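Long-range contacts in putative RnfG subunit of electron transport complex (Thermotoga maritima, PDB 3DCZ), which is probably the FMN-carrying G subunit of a membrane-bound Rnf complex that couples electron transfer to the translocation of ions across the membrane: residues Val100-Phe111 with Ala194-Glu203; Asn151-Pro162 with Lys171-Asp179. All coordinates share one frame; numbering follows the deposited sequence. Where two conformers were deposited one is given.

How the contacts relate
Contact 1 is core and contact 2 lies further out: the centre of the first is about 7 Å from the centre of the chain, that of contact 2 about 16 Å, with several exposed residues. In contact 1 helix 188-206 packs on the antiparallel sheet through strand 98-107 and the start of strand 110-120, almost wholly by apolar side chains. Contact 2, nested in sequence within the loop that contact 1 closes, joins two very short parallel strands by backbone bonds and a buried aspartate. The two meet on helix 188-206, where Leu195 CB packs against Leu153 and Asn196 OD1 probably accepts a hydrogen bond from Leu153 N.

Contact 1 (Val100-Phe111 with Ala194-Glu203); sequences VVACFIKTEDGF and ALNLMYRYLE
Leu202 CD1 sits obliquely to the Phe104 ring, 3.4 Å from CD1 of that phenylalanine, in a helix-on-sheet contact where helix 194-203 crosses strand 100-107 at -47°, with 9.4 Å between the segment axes. The interaction is mainly apolar. The far end of the Phe104 ring reaches the helix between Met198 CB and Tyr199 CB. With CG anti to the carbonyl carbon (chi1 -66°), Phe104 extends toward the helix and its CZ comes 3.8 Å from Leu195 O. Two residues earlier, Ala102 CB touches Leu195 CD2 at 3.5 Å and the selenium of Met198, here selenomethionine. Val100, at the start of the segment, meets Ala194 CB through CG2; its side chain crosses that of Leu195 at about a right angle, CG1 against CD2. An alanine at Phe104 is likely to open a gap between sheet and helix and leave Leu202 CD1 and Met198 CB without their main partner from the strand.

Phe111 adds contacts to its ring face and edge. Leu202 CB makes a CH-pi contact over one face of the ring, 4.3 Å from its centroid, and Lys106 CD lies over the opposite face, near the rim. Glu203 OE2 approaches the ring edge in plane, 3.1 Å from Phe111 CD2, its carboxylate nearly perpendicular to the ring.

Polar links are few and lie at the hairpin end. One water accepts from both Phe111 N and Tyr199 OH, the latter at 2.8 Å, and so bridges strand and helix. Lys106 NZ donates to Gly110 O within the hairpin and stays 4.8 Å from Glu203 OE2. That buried oxygen has no hydrogen-bonding partner in the model, so the positive rim of the phenylalanine ring and the nearby lysine charge probably offer it partial electrostatic compensation.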
loop_
_atom_site.group_PDB
_atom_site.type_symbol
_atom_site.label_atom_id
_atom_site.label_comp_id
_atom_site.label_asym_id
_atom_site.label_seq_id
_atom_site.Cartn_x
_atom_site.Cartn_y
_atom_site.Cartn_z
ATOM N N VAL A 100 -0.756 -4.902 6.572
ATOM C CA VAL A 100 -0.282 -3.756 5.801
ATOM C C VAL A 100 -1.465 -3.235 4.937
ATOM O O VAL A 100 -2.032 -4.021 4.160
ATOM C CB VAL A 100 0.850 -4.142 4.810
ATOM C CG1 VAL A 100 1.348 -2.878 4.073
ATOM C CG2 VAL A 100 2.005 -4.839 5.532
ATOM N N VAL A 101 -1.809 -1.947 5.070
ATOM C CA VAL A 101 -2.891 -1.306 4.288
ATOM C C VAL A 101 -2.181 -0.457 3.236
ATOM O O VAL A 101 -1.159 0.174 3.526
ATOM C CB VAL A 101 -3.797 -0.401 5.197
ATOM C CG1 VAL A 101 -4.861 0.290 4.357
ATOM C CG2 VAL A 101 -4.409 -1.288 6.337
ATOM N N ALA A 102 -2.668 -0.467 2.018
ATOM C CA ALA A 102 -2.040 0.292 0.943
ATOM C C ALA A 102 -3.068 0.800 -0.035
ATOM O O ALA A 102 -4.102 0.180 -0.216
ATOM C CB ALA A 102 -0.976 -0.533 0.227
ATOM N N CYS A 103 -2.747 1.923 -0.662
ATOM C CA CYS A 103 -3.580 2.554 -1.669
ATOM C C CYS A 103 -2.786 2.599 -2.979
ATOM O O CYS A 103 -1.654 3.086 -3.037
ATOM C CB CYS A 103 -3.949 4.005 -1.276
ATOM S SG CYS A 103 -4.787 4.883 -2.627
ATOM N N PHE A 104 -3.404 2.061 -4.031
ATOM C CA PHE A 104 -2.870 2.073 -5.376
ATOM C C PHE A 104 -3.807 2.919 -6.223
ATOM O O PHE A 104 -5.019 2.842 -6.094
ATOM C CB PHE A 104 -2.818 0.662 -5.974
ATOM C CG PHE A 104 -1.862 -0.249 -5.272
ATOM C CD1 PHE A 104 -2.226 -0.947 -4.115
ATOM C CD2 PHE A 104 -0.588 -0.442 -5.780
ATOM C CE1 PHE A 104 -1.306 -1.759 -3.439
ATOM C CE2 PHE A 104 0.318 -1.318 -5.123
ATOM C CZ PHE A 104 -0.057 -1.967 -3.941
ATOM N N ILE A 105 -3.237 3.689 -7.116
ATOM C CA ILE A 105 -4.014 4.526 -8.015
ATOM C C ILE A 105 -3.762 4.092 -9.445
ATOM O O ILE A 105 -2.625 3.962 -9.895
ATOM C CB ILE A 105 -3.698 6.010 -7.807
ATOM C CG1 ILE A 105 -4.117 6.394 -6.375
ATOM C CG2 ILE A 105 -4.402 6.891 -8.865
ATOM C CD1 ILE A 105 -3.605 7.730 -5.894
ATOM N N LYS A 106 -4.853 3.928 -10.183
ATOM C CA LYS A 106 -4.792 3.450 -11.540
ATOM C C LYS A 106 -4.217 4.517 -12.432
ATOM O O LYS A 106 -4.643 5.682 -12.430
ATOM C CB LYS A 106 -6.182 3.042 -12.057
ATOM C CG LYS A 106 -6.167 2.457 -13.452
ATOM C CD LYS A 106 -5.658 1.021 -13.472
ATOM C CE LYS A 106 -5.332 0.587 -14.916
ATOM N NZ LYS A 106 -4.084 -0.218 -15.031
ATOM N N THR A 107 -3.252 4.054 -13.230
ATOM C CA THR A 107 -2.531 4.810 -14.227
ATOM C C THR A 107 -2.742 4.181 -15.614
ATOM O O THR A 107 -3.176 3.021 -15.748
ATOM C CB THR A 107 -1.018 4.761 -13.928
ATOM O OG1 THR A 107 -0.652 3.416 -13.560
ATOM C CG2 THR A 107 -0.704 5.693 -12.780
ATOM N N GLU A 108 -2.386 4.934 -16.635
ATOM C CA GLU A 108 -2.429 4.480 -18.037
ATOM C C GLU A 108 -2.151 2.981 -18.253
ATOM O O GLU A 108 -3.004 2.253 -18.775
ATOM C CB GLU A 108 -1.435 5.299 -18.855
ATOM N N ASP A 109 -0.966 2.515 -17.845
ATOM C CA ASP A 109 -0.551 1.128 -18.130
ATOM C C ASP A 109 -0.383 0.247 -16.876
ATOM O O ASP A 109 0.144 -0.867 -16.968
ATOM C CB ASP A 109 0.750 1.116 -18.955
ATOM C CG ASP A 109 0.559 1.645 -20.376
ATOM O OD1 ASP A 109 -0.546 1.492 -20.947
ATOM O OD2 ASP A 109 1.529 2.218 -20.926
ATOM N N GLY A 110 -0.833 0.723 -15.713
ATOM C CA GLY A 110 -0.751 -0.098 -14.513
ATOM C C GLY A 110 -1.313 0.640 -13.320
ATOM O O GLY A 110 -2.451 1.075 -13.327
ATOM N N PHE A 111 -0.499 0.768 -12.303
ATOM C CA PHE A 111 -0.917 1.371 -11.081
ATOM C C PHE A 111 0.291 2.057 -10.512
ATOM O O PHE A 111 1.425 1.671 -10.792
ATOM C CB PHE A 111 -1.366 0.305 -10.062
ATOM C CG PHE A 111 -2.667 -0.367 -10.385
ATOM C CD1 PHE A 111 -3.843 0.165 -9.922
ATOM C CD2 PHE A 111 -2.712 -1.548 -11.150
ATOM C CE1 PHE A 111 -5.042 -0.425 -10.218
ATOM C CE2 PHE A 111 -3.900 -2.138 -11.425
ATOM C CZ PHE A 111 -5.064 -1.586 -10.964
ATOM N N ALA A 194 4.203 -8.167 1.002
ATOM C CA ALA A 194 2.767 -7.866 1.064
ATOM C C ALA A 194 2.332 -6.877 -0.045
ATOM O O ALA A 194 1.348 -7.096 -0.771
ATOM C CB ALA A 194 2.401 -7.332 2.457
ATOM N N LEU A 195 3.094 -5.805 -0.192
ATOM C CA LEU A 195 2.821 -4.780 -1.214
ATOM C C LEU A 195 2.870 -5.389 -2.626
ATOM O O LEU A 195 1.992 -5.144 -3.461
ATOM C CB LEU A 195 3.827 -3.625 -1.074
ATOM C CG LEU A 195 3.573 -2.758 0.155
ATOM C CD1 LEU A 195 4.736 -1.761 0.321
ATOM C CD2 LEU A 195 2.195 -2.021 0.077
ATOM N N ASN A 196 3.892 -6.202 -2.880
ATOM C CA ASN A 196 4.014 -6.850 -4.155
ATOM C C ASN A 196 2.830 -7.784 -4.448
ATOM O O ASN A 196 2.359 -7.891 -5.574
ATOM C CB ASN A 196 5.320 -7.627 -4.226
ATOM C CG ASN A 196 6.524 -6.756 -4.505
ATOM O OD1 ASN A 196 6.413 -5.712 -5.176
ATOM N ND2 ASN A 196 7.686 -7.206 -4.050
ATOM N N LEU A 197 2.356 -8.496 -3.431
ATOM C CA LEU A 197 1.193 -9.348 -3.612
ATOM C C LEU A 197 -0.079 -8.579 -3.902
ATOM O O LEU A 197 -0.911 -9.008 -4.719
ATOM C CB LEU A 197 1.008 -10.270 -2.398
ATOM C CG LEU A 197 2.084 -11.341 -2.212
ATOM C CD1 LEU A 197 1.813 -12.086 -0.907
ATOM C CD2 LEU A 197 2.081 -12.244 -3.426
HETATM N N MSE A 198 -0.279 -7.467 -3.197
HETATM C CA MSE A 198 -1.451 -6.642 -3.430
HETATM C C MSE A 198 -1.463 -6.119 -4.869
HETATM O O MSE A 198 -2.492 -6.100 -5.528
HETATM C CB MSE A 198 -1.477 -5.489 -2.411
HETATM C CG MSE A 198 -2.024 -5.904 -1.074
HETATM SE SE MSE A 198 -2.015 -4.322 0.137
HETATM C CE MSE A 198 -0.588 -5.020 0.713
ATOM N N TYR A 199 -0.287 -5.722 -5.351
ATOM C CA TYR A 199 -0.149 -5.288 -6.746
ATOM C C TYR A 199 -0.477 -6.424 -7.717
ATOM O O TYR A 199 -1.230 -6.226 -8.680
ATOM C CB TYR A 199 1.239 -4.733 -6.982
ATOM C CG TYR A 199 1.500 -4.337 -8.413
ATOM C CD1 TYR A 199 0.935 -3.168 -8.966
ATOM C CD2 TYR A 199 2.333 -5.109 -9.222
ATOM C CE1 TYR A 199 1.198 -2.817 -10.297
ATOM C CE2 TYR A 199 2.578 -4.751 -10.543
ATOM C CZ TYR A 199 2.013 -3.603 -11.062
ATOM O OH TYR A 199 2.319 -3.241 -12.381
ATOM N N ARG A 200 0.052 -7.620 -7.444
ATOM C CA ARG A 200 -0.271 -8.775 -8.257
ATOM C C ARG A 200 -1.764 -8.987 -8.340
ATOM O O ARG A 200 -2.312 -9.190 -9.411
ATOM C CB ARG A 200 0.375 -10.004 -7.700
ATOM C CG ARG A 200 1.760 -10.204 -8.157
ATOM C CD ARG A 200 2.260 -11.549 -7.637
ATOM N NE ARG A 200 1.505 -12.706 -8.114
ATOM C CZ ARG A 200 1.715 -13.968 -7.708
ATOM N NH1 ARG A 200 2.599 -14.242 -6.755
ATOM N NH2 ARG A 200 1.038 -14.951 -8.225
ATOM N N TYR A 201 -2.410 -8.934 -7.191
ATOM C CA TYR A 201 -3.854 -9.156 -7.145
ATOM C C TYR A 201 -4.606 -8.097 -7.945
ATOM O O TYR A 201 -5.445 -8.429 -8.751
ATOM C CB TYR A 201 -4.321 -9.180 -5.675
ATOM C CG TYR A 201 -5.814 -9.378 -5.567
ATOM C CD1 TYR A 201 -6.351 -10.657 -5.534
ATOM C CD2 TYR A 201 -6.688 -8.293 -5.567
ATOM C CE1 TYR A 201 -7.723 -10.875 -5.472
ATOM C CE2 TYR A 201 -8.076 -8.515 -5.484
ATOM C CZ TYR A 201 -8.567 -9.813 -5.438
ATOM O OH TYR A 201 -9.919 -10.059 -5.356
ATOM N N LEU A 202 -4.284 -6.821 -7.735
ATOM C CA LEU A 202 -4.939 -5.743 -8.498
ATOM C C LEU A 202 -4.775 -5.920 -10.007
ATOM O O LEU A 202 -5.708 -5.702 -10.779
ATOM C CB LEU A 202 -4.379 -4.381 -8.110
ATOM C CG LEU A 202 -4.795 -3.847 -6.756
ATOM C CD1 LEU A 202 -4.094 -2.496 -6.446
ATOM C CD2 LEU A 202 -6.311 -3.681 -6.719
ATOM N N GLU A 203 -3.572 -6.264 -10.428
ATOM C CA GLU A 203 -3.323 -6.539 -11.842
ATOM C C GLU A 203 -4.180 -7.684 -12.374
ATOM O O GLU A 203 -4.685 -7.581 -13.506
ATOM C CB GLU A 203 -1.846 -6.851 -12.064
ATOM C CG GLU A 203 -0.968 -5.622 -11.968
ATOM C CD GLU A 203 -1.134 -4.709 -13.155
ATOM O OE1 GLU A 203 -1.149 -5.225 -14.279
ATOM O OE2 GLU A 203 -1.243 -3.495 -12.983
HETATM O O HOH W 1 2.240 -0.480 -12.905
#

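Contact 2 (Asn151-Pro162 with Lys171-Asp179); sequences NGLRVDKDAGLP and KQGIVKVSD
Ile174 and Arg154 lie side by side across a small parallel sheet, the two strands of a beta-alpha-beta unit whose crossover runs through helix 166-170. Val175 N donates to Arg154 O at 2.9 Å, and the carbonyl of Gly173, the positive-phi glycine of the Schellman motif that ends that helix, accepts from Arg154 N. On the sheet face opposite Ile174, Val155 touches Pro188 and Arg189 of helix 188-206.

Ile174 can be followed outward. CB stands 4.2 Å from Arg154 O; CG2, anti to the backbone N, rests on Asp156 CA at 3.7 Å and on Asp156 CB; CG1 runs beside Arg154 NE; and CD1 ends against Ala159 CB, 3.7 Å away, with Pro162 CG a little further off. Ala159 CB also lies over the centre of one face of the Arg154 guanidinium. From that group, NE and NH2 each donate to a water, and both waters donate to Gln172 O.

Where the strands end, Asp156 grips Val177 and Ser178 through its carboxylate. CG is placed between the backbone N and the carbonyl carbon (chi1 66°), which brings the oxygens within bonding distance of Val177 N, Ser178 N and Ser178 OG. OD1 accepts two backbone bonds: Val177 N from above the carboxylate plane, Ser178 N on the syn lone pair. OD2 accepts a hydrogen bond from Ser178 OG, on its syn lone pair, at 2.6 Å.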
loop_
_atom_site.group_PDB
_atom_site.type_symbol
_atom_site.label_atom_id
_atom_site.label_comp_id
_atom_site.label_asym_id
_atom_site.label_seq_id
_atom_site.Cartn_x
_atom_site.Cartn_y
_atom_site.Cartn_z
ATOM N N ASN A 151 8.714 -3.182 -11.989
ATOM C CA ASN A 151 10.074 -3.710 -11.680
ATOM C C ASN A 151 9.983 -4.743 -10.535
ATOM O O ASN A 151 10.822 -5.652 -10.414
ATOM C CB ASN A 151 11.019 -2.576 -11.190
ATOM C CG ASN A 151 11.585 -1.644 -12.320
ATOM O OD1 ASN A 151 12.165 -0.583 -12.027
ATOM N ND2 ASN A 151 11.451 -2.042 -13.574
ATOM N N GLY A 152 9.018 -4.512 -9.648
ATOM C CA GLY A 152 8.877 -5.273 -8.397
ATOM C C GLY A 152 9.543 -4.487 -7.281
ATOM O O GLY A 152 10.672 -4.050 -7.428
ATOM N N LEU A 153 8.862 -4.321 -6.151
ATOM C CA LEU A 153 9.480 -3.640 -5.008
ATOM C C LEU A 153 10.509 -4.522 -4.320
ATOM O O LEU A 153 10.321 -5.735 -4.209
ATOM C CB LEU A 153 8.403 -3.247 -4.004
ATOM C CG LEU A 153 7.290 -2.342 -4.489
ATOM C CD1 LEU A 153 6.255 -2.271 -3.363
ATOM C CD2 LEU A 153 7.899 -0.973 -4.774
ATOM N N ARG A 154 11.575 -3.913 -3.811
ATOM C CA ARG A 154 12.582 -4.644 -3.062
ATOM C C ARG A 154 13.275 -3.672 -2.135
ATOM O O ARG A 154 13.348 -2.468 -2.430
ATOM C CB ARG A 154 13.539 -5.319 -4.013
ATOM C CG ARG A 154 14.173 -4.423 -4.943
ATOM C CD ARG A 154 15.015 -5.241 -5.935
ATOM N NE ARG A 154 15.489 -4.333 -6.948
ATOM C CZ ARG A 154 16.593 -4.506 -7.652
ATOM N NH1 ARG A 154 17.337 -5.582 -7.483
ATOM N NH2 ARG A 154 16.912 -3.590 -8.526
ATOM N N VAL A 155 13.723 -4.186 -0.998
ATOM C CA VAL A 155 14.526 -3.363 -0.097
ATOM C C VAL A 155 15.913 -3.105 -0.712
ATOM O O VAL A 155 16.394 -3.897 -1.538
ATOM C CB VAL A 155 14.616 -4.020 1.304
ATOM C CG1 VAL A 155 13.223 -4.183 1.908
ATOM C CG2 VAL A 155 15.397 -5.364 1.266
ATOM N N ASP A 156 16.576 -2.013 -0.311
ATOM C CA ASP A 156 17.842 -1.624 -0.966
ATOM C C ASP A 156 18.957 -2.665 -0.824
ATOM O O ASP A 156 19.782 -2.793 -1.737
ATOM C CB ASP A 156 18.305 -0.194 -0.602
ATOM C CG ASP A 156 18.690 -0.019 0.850
ATOM O OD1 ASP A 156 17.912 -0.384 1.759
ATOM O OD2 ASP A 156 19.783 0.566 1.067
ATOM N N LYS A 157 18.962 -3.411 0.295
ATOM C CA LYS A 157 19.949 -4.492 0.524
ATOM C C LYS A 157 19.887 -5.462 -0.636
ATOM O O LYS A 157 20.905 -5.904 -1.133
ATOM C CB LYS A 157 19.690 -5.237 1.839
ATOM C CG LYS A 157 20.557 -4.752 2.973
ATOM C CD LYS A 157 20.110 -5.309 4.324
ATOM N N ASP A 158 18.675 -5.768 -1.080
ATOM C CA ASP A 158 18.469 -6.731 -2.129
ATOM C C ASP A 158 18.982 -6.174 -3.470
ATOM O O ASP A 158 19.434 -6.939 -4.310
ATOM C CB ASP A 158 17.011 -7.162 -2.181
ATOM C CG ASP A 158 16.619 -8.109 -1.026
ATOM O OD1 ASP A 158 17.507 -8.689 -0.327
ATOM O OD2 ASP A 158 15.407 -8.356 -0.858
ATOM N N ALA A 159 18.994 -4.852 -3.615
ATOM C CA ALA A 159 19.477 -4.191 -4.829
ATOM C C ALA A 159 20.983 -3.851 -4.757
ATOM O O ALA A 159 21.538 -3.180 -5.660
ATOM C CB ALA A 159 18.660 -2.934 -5.099
ATOM N N GLY A 160 21.654 -4.306 -3.690
ATOM C CA GLY A 160 23.074 -4.057 -3.515
ATOM C C GLY A 160 23.474 -2.723 -2.904
ATOM O O GLY A 160 24.572 -2.228 -3.165
ATOM N N LEU A 161 22.616 -2.164 -2.058
ATOM C CA LEU A 161 22.852 -0.837 -1.456
ATOM C C LEU A 161 23.239 0.210 -2.512
ATOM O O LEU A 161 24.330 0.823 -2.435
ATOM C CB LEU A 161 23.936 -0.922 -0.362
ATOM C CG LEU A 161 23.616 -1.828 0.836
ATOM C CD1 LEU A 161 24.807 -1.917 1.764
ATOM C CD2 LEU A 161 22.390 -1.308 1.588
ATOM N N PRO A 162 22.358 0.420 -3.509
ATOM C CA PRO A 162 22.680 1.394 -4.550
ATOM C C PRO A 162 22.686 2.810 -3.999
ATOM O O PRO A 162 21.980 3.118 -3.019
ATOM C CB PRO A 162 21.554 1.226 -5.577
ATOM C CG PRO A 162 20.418 0.572 -4.842
ATOM C CD PRO A 162 21.036 -0.222 -3.718
ATOM N N LYS A 171 11.657 5.594 -7.090
ATOM C CA LYS A 171 11.284 5.647 -8.500
ATOM C C LYS A 171 11.617 4.366 -9.245
ATOM O O LYS A 171 11.000 4.057 -10.267
ATOM C CB LYS A 171 11.977 6.820 -9.185
ATOM C CG LYS A 171 11.531 8.184 -8.674
ATOM C CD LYS A 171 12.217 9.304 -9.452
ATOM N N GLN A 172 12.597 3.626 -8.731
ATOM C CA GLN A 172 13.053 2.352 -9.311
ATOM C C GLN A 172 12.398 1.146 -8.616
ATOM O O GLN A 172 12.708 -0.012 -8.940
ATOM C CB GLN A 172 14.579 2.223 -9.192
ATOM C CG GLN A 172 15.353 3.323 -9.888
ATOM C CD GLN A 172 16.846 3.310 -9.553
ATOM O OE1 GLN A 172 17.406 4.322 -9.103
ATOM N NE2 GLN A 172 17.483 2.159 -9.736
ATOM N N GLY A 173 11.481 1.409 -7.684
ATOM C CA GLY A 173 10.871 0.342 -6.889
ATOM C C GLY A 173 11.738 -0.167 -5.746
ATOM O O GLY A 173 11.503 -1.262 -5.229
ATOM N N ILE A 174 12.722 0.640 -5.333
ATOM C CA ILE A 174 13.636 0.244 -4.292
ATOM C C ILE A 174 13.326 1.063 -3.034
ATOM O O ILE A 174 13.288 2.302 -3.084
ATOM C CB ILE A 174 15.108 0.488 -4.763
ATOM C CG1 ILE A 174 15.444 -0.411 -5.950
ATOM C CG2 ILE A 174 16.077 0.263 -3.605
ATOM C CD1 ILE A 174 16.788 -0.071 -6.633
ATOM N N VAL A 175 13.106 0.363 -1.926
ATOM C CA VAL A 175 12.794 0.953 -0.636
ATOM C C VAL A 175 14.074 1.006 0.171
ATOM O O VAL A 175 14.628 -0.047 0.527
ATOM C CB VAL A 175 11.724 0.118 0.087
ATOM C CG1 VAL A 175 11.481 0.655 1.540
ATOM C CG2 VAL A 175 10.422 0.085 -0.784
ATOM N N LYS A 176 14.524 2.227 0.477
ATOM C CA LYS A 176 15.773 2.404 1.180
ATOM C C LYS A 176 15.491 2.340 2.668
ATOM O O LYS A 176 14.803 3.208 3.195
ATOM C CB LYS A 176 16.427 3.729 0.809
ATOM C CG LYS A 176 17.807 3.852 1.415
ATOM C CD LYS A 176 18.515 5.072 0.906
ATOM C CE LYS A 176 19.951 5.100 1.405
ATOM N NZ LYS A 176 20.598 6.361 0.999
ATOM N N VAL A 177 16.001 1.308 3.318
ATOM C CA VAL A 177 15.849 1.165 4.773
ATOM C C VAL A 177 17.158 0.812 5.482
ATOM O O VAL A 177 17.202 0.811 6.715
ATOM C CB VAL A 177 14.739 0.128 5.148
ATOM C CG1 VAL A 177 13.343 0.713 4.932
ATOM C CG2 VAL A 177 14.909 -1.193 4.393
ATOM N N SER A 178 18.225 0.563 4.710
ATOM C CA SER A 178 19.483 0.065 5.259
ATOM C C SER A 178 20.114 1.025 6.268
ATOM O O SER A 178 20.906 0.600 7.112
ATOM C CB SER A 178 20.470 -0.216 4.122
ATOM O OG SER A 178 20.805 0.981 3.447
ATOM N N ASP A 179 19.769 2.303 6.176
ATOM C CA ASP A 179 20.295 3.325 7.088
ATOM C C ASP A 179 19.455 3.514 8.369
ATOM O O ASP A 179 19.878 4.217 9.291
ATOM C CB ASP A 179 20.471 4.663 6.350
ATOM C CG ASP A 179 19.203 5.137 5.675
ATOM O OD1 ASP A 179 18.404 4.284 5.231
ATOM O OD2 ASP A 179 19.017 6.366 5.578
HETATM O O HOH W 2 13.018 -2.726 -7.758
HETATM O O HOH W 3 14.991 -1.683 -9.783
HETATM O O HOH W 4 21.728 5.044 -1.159
#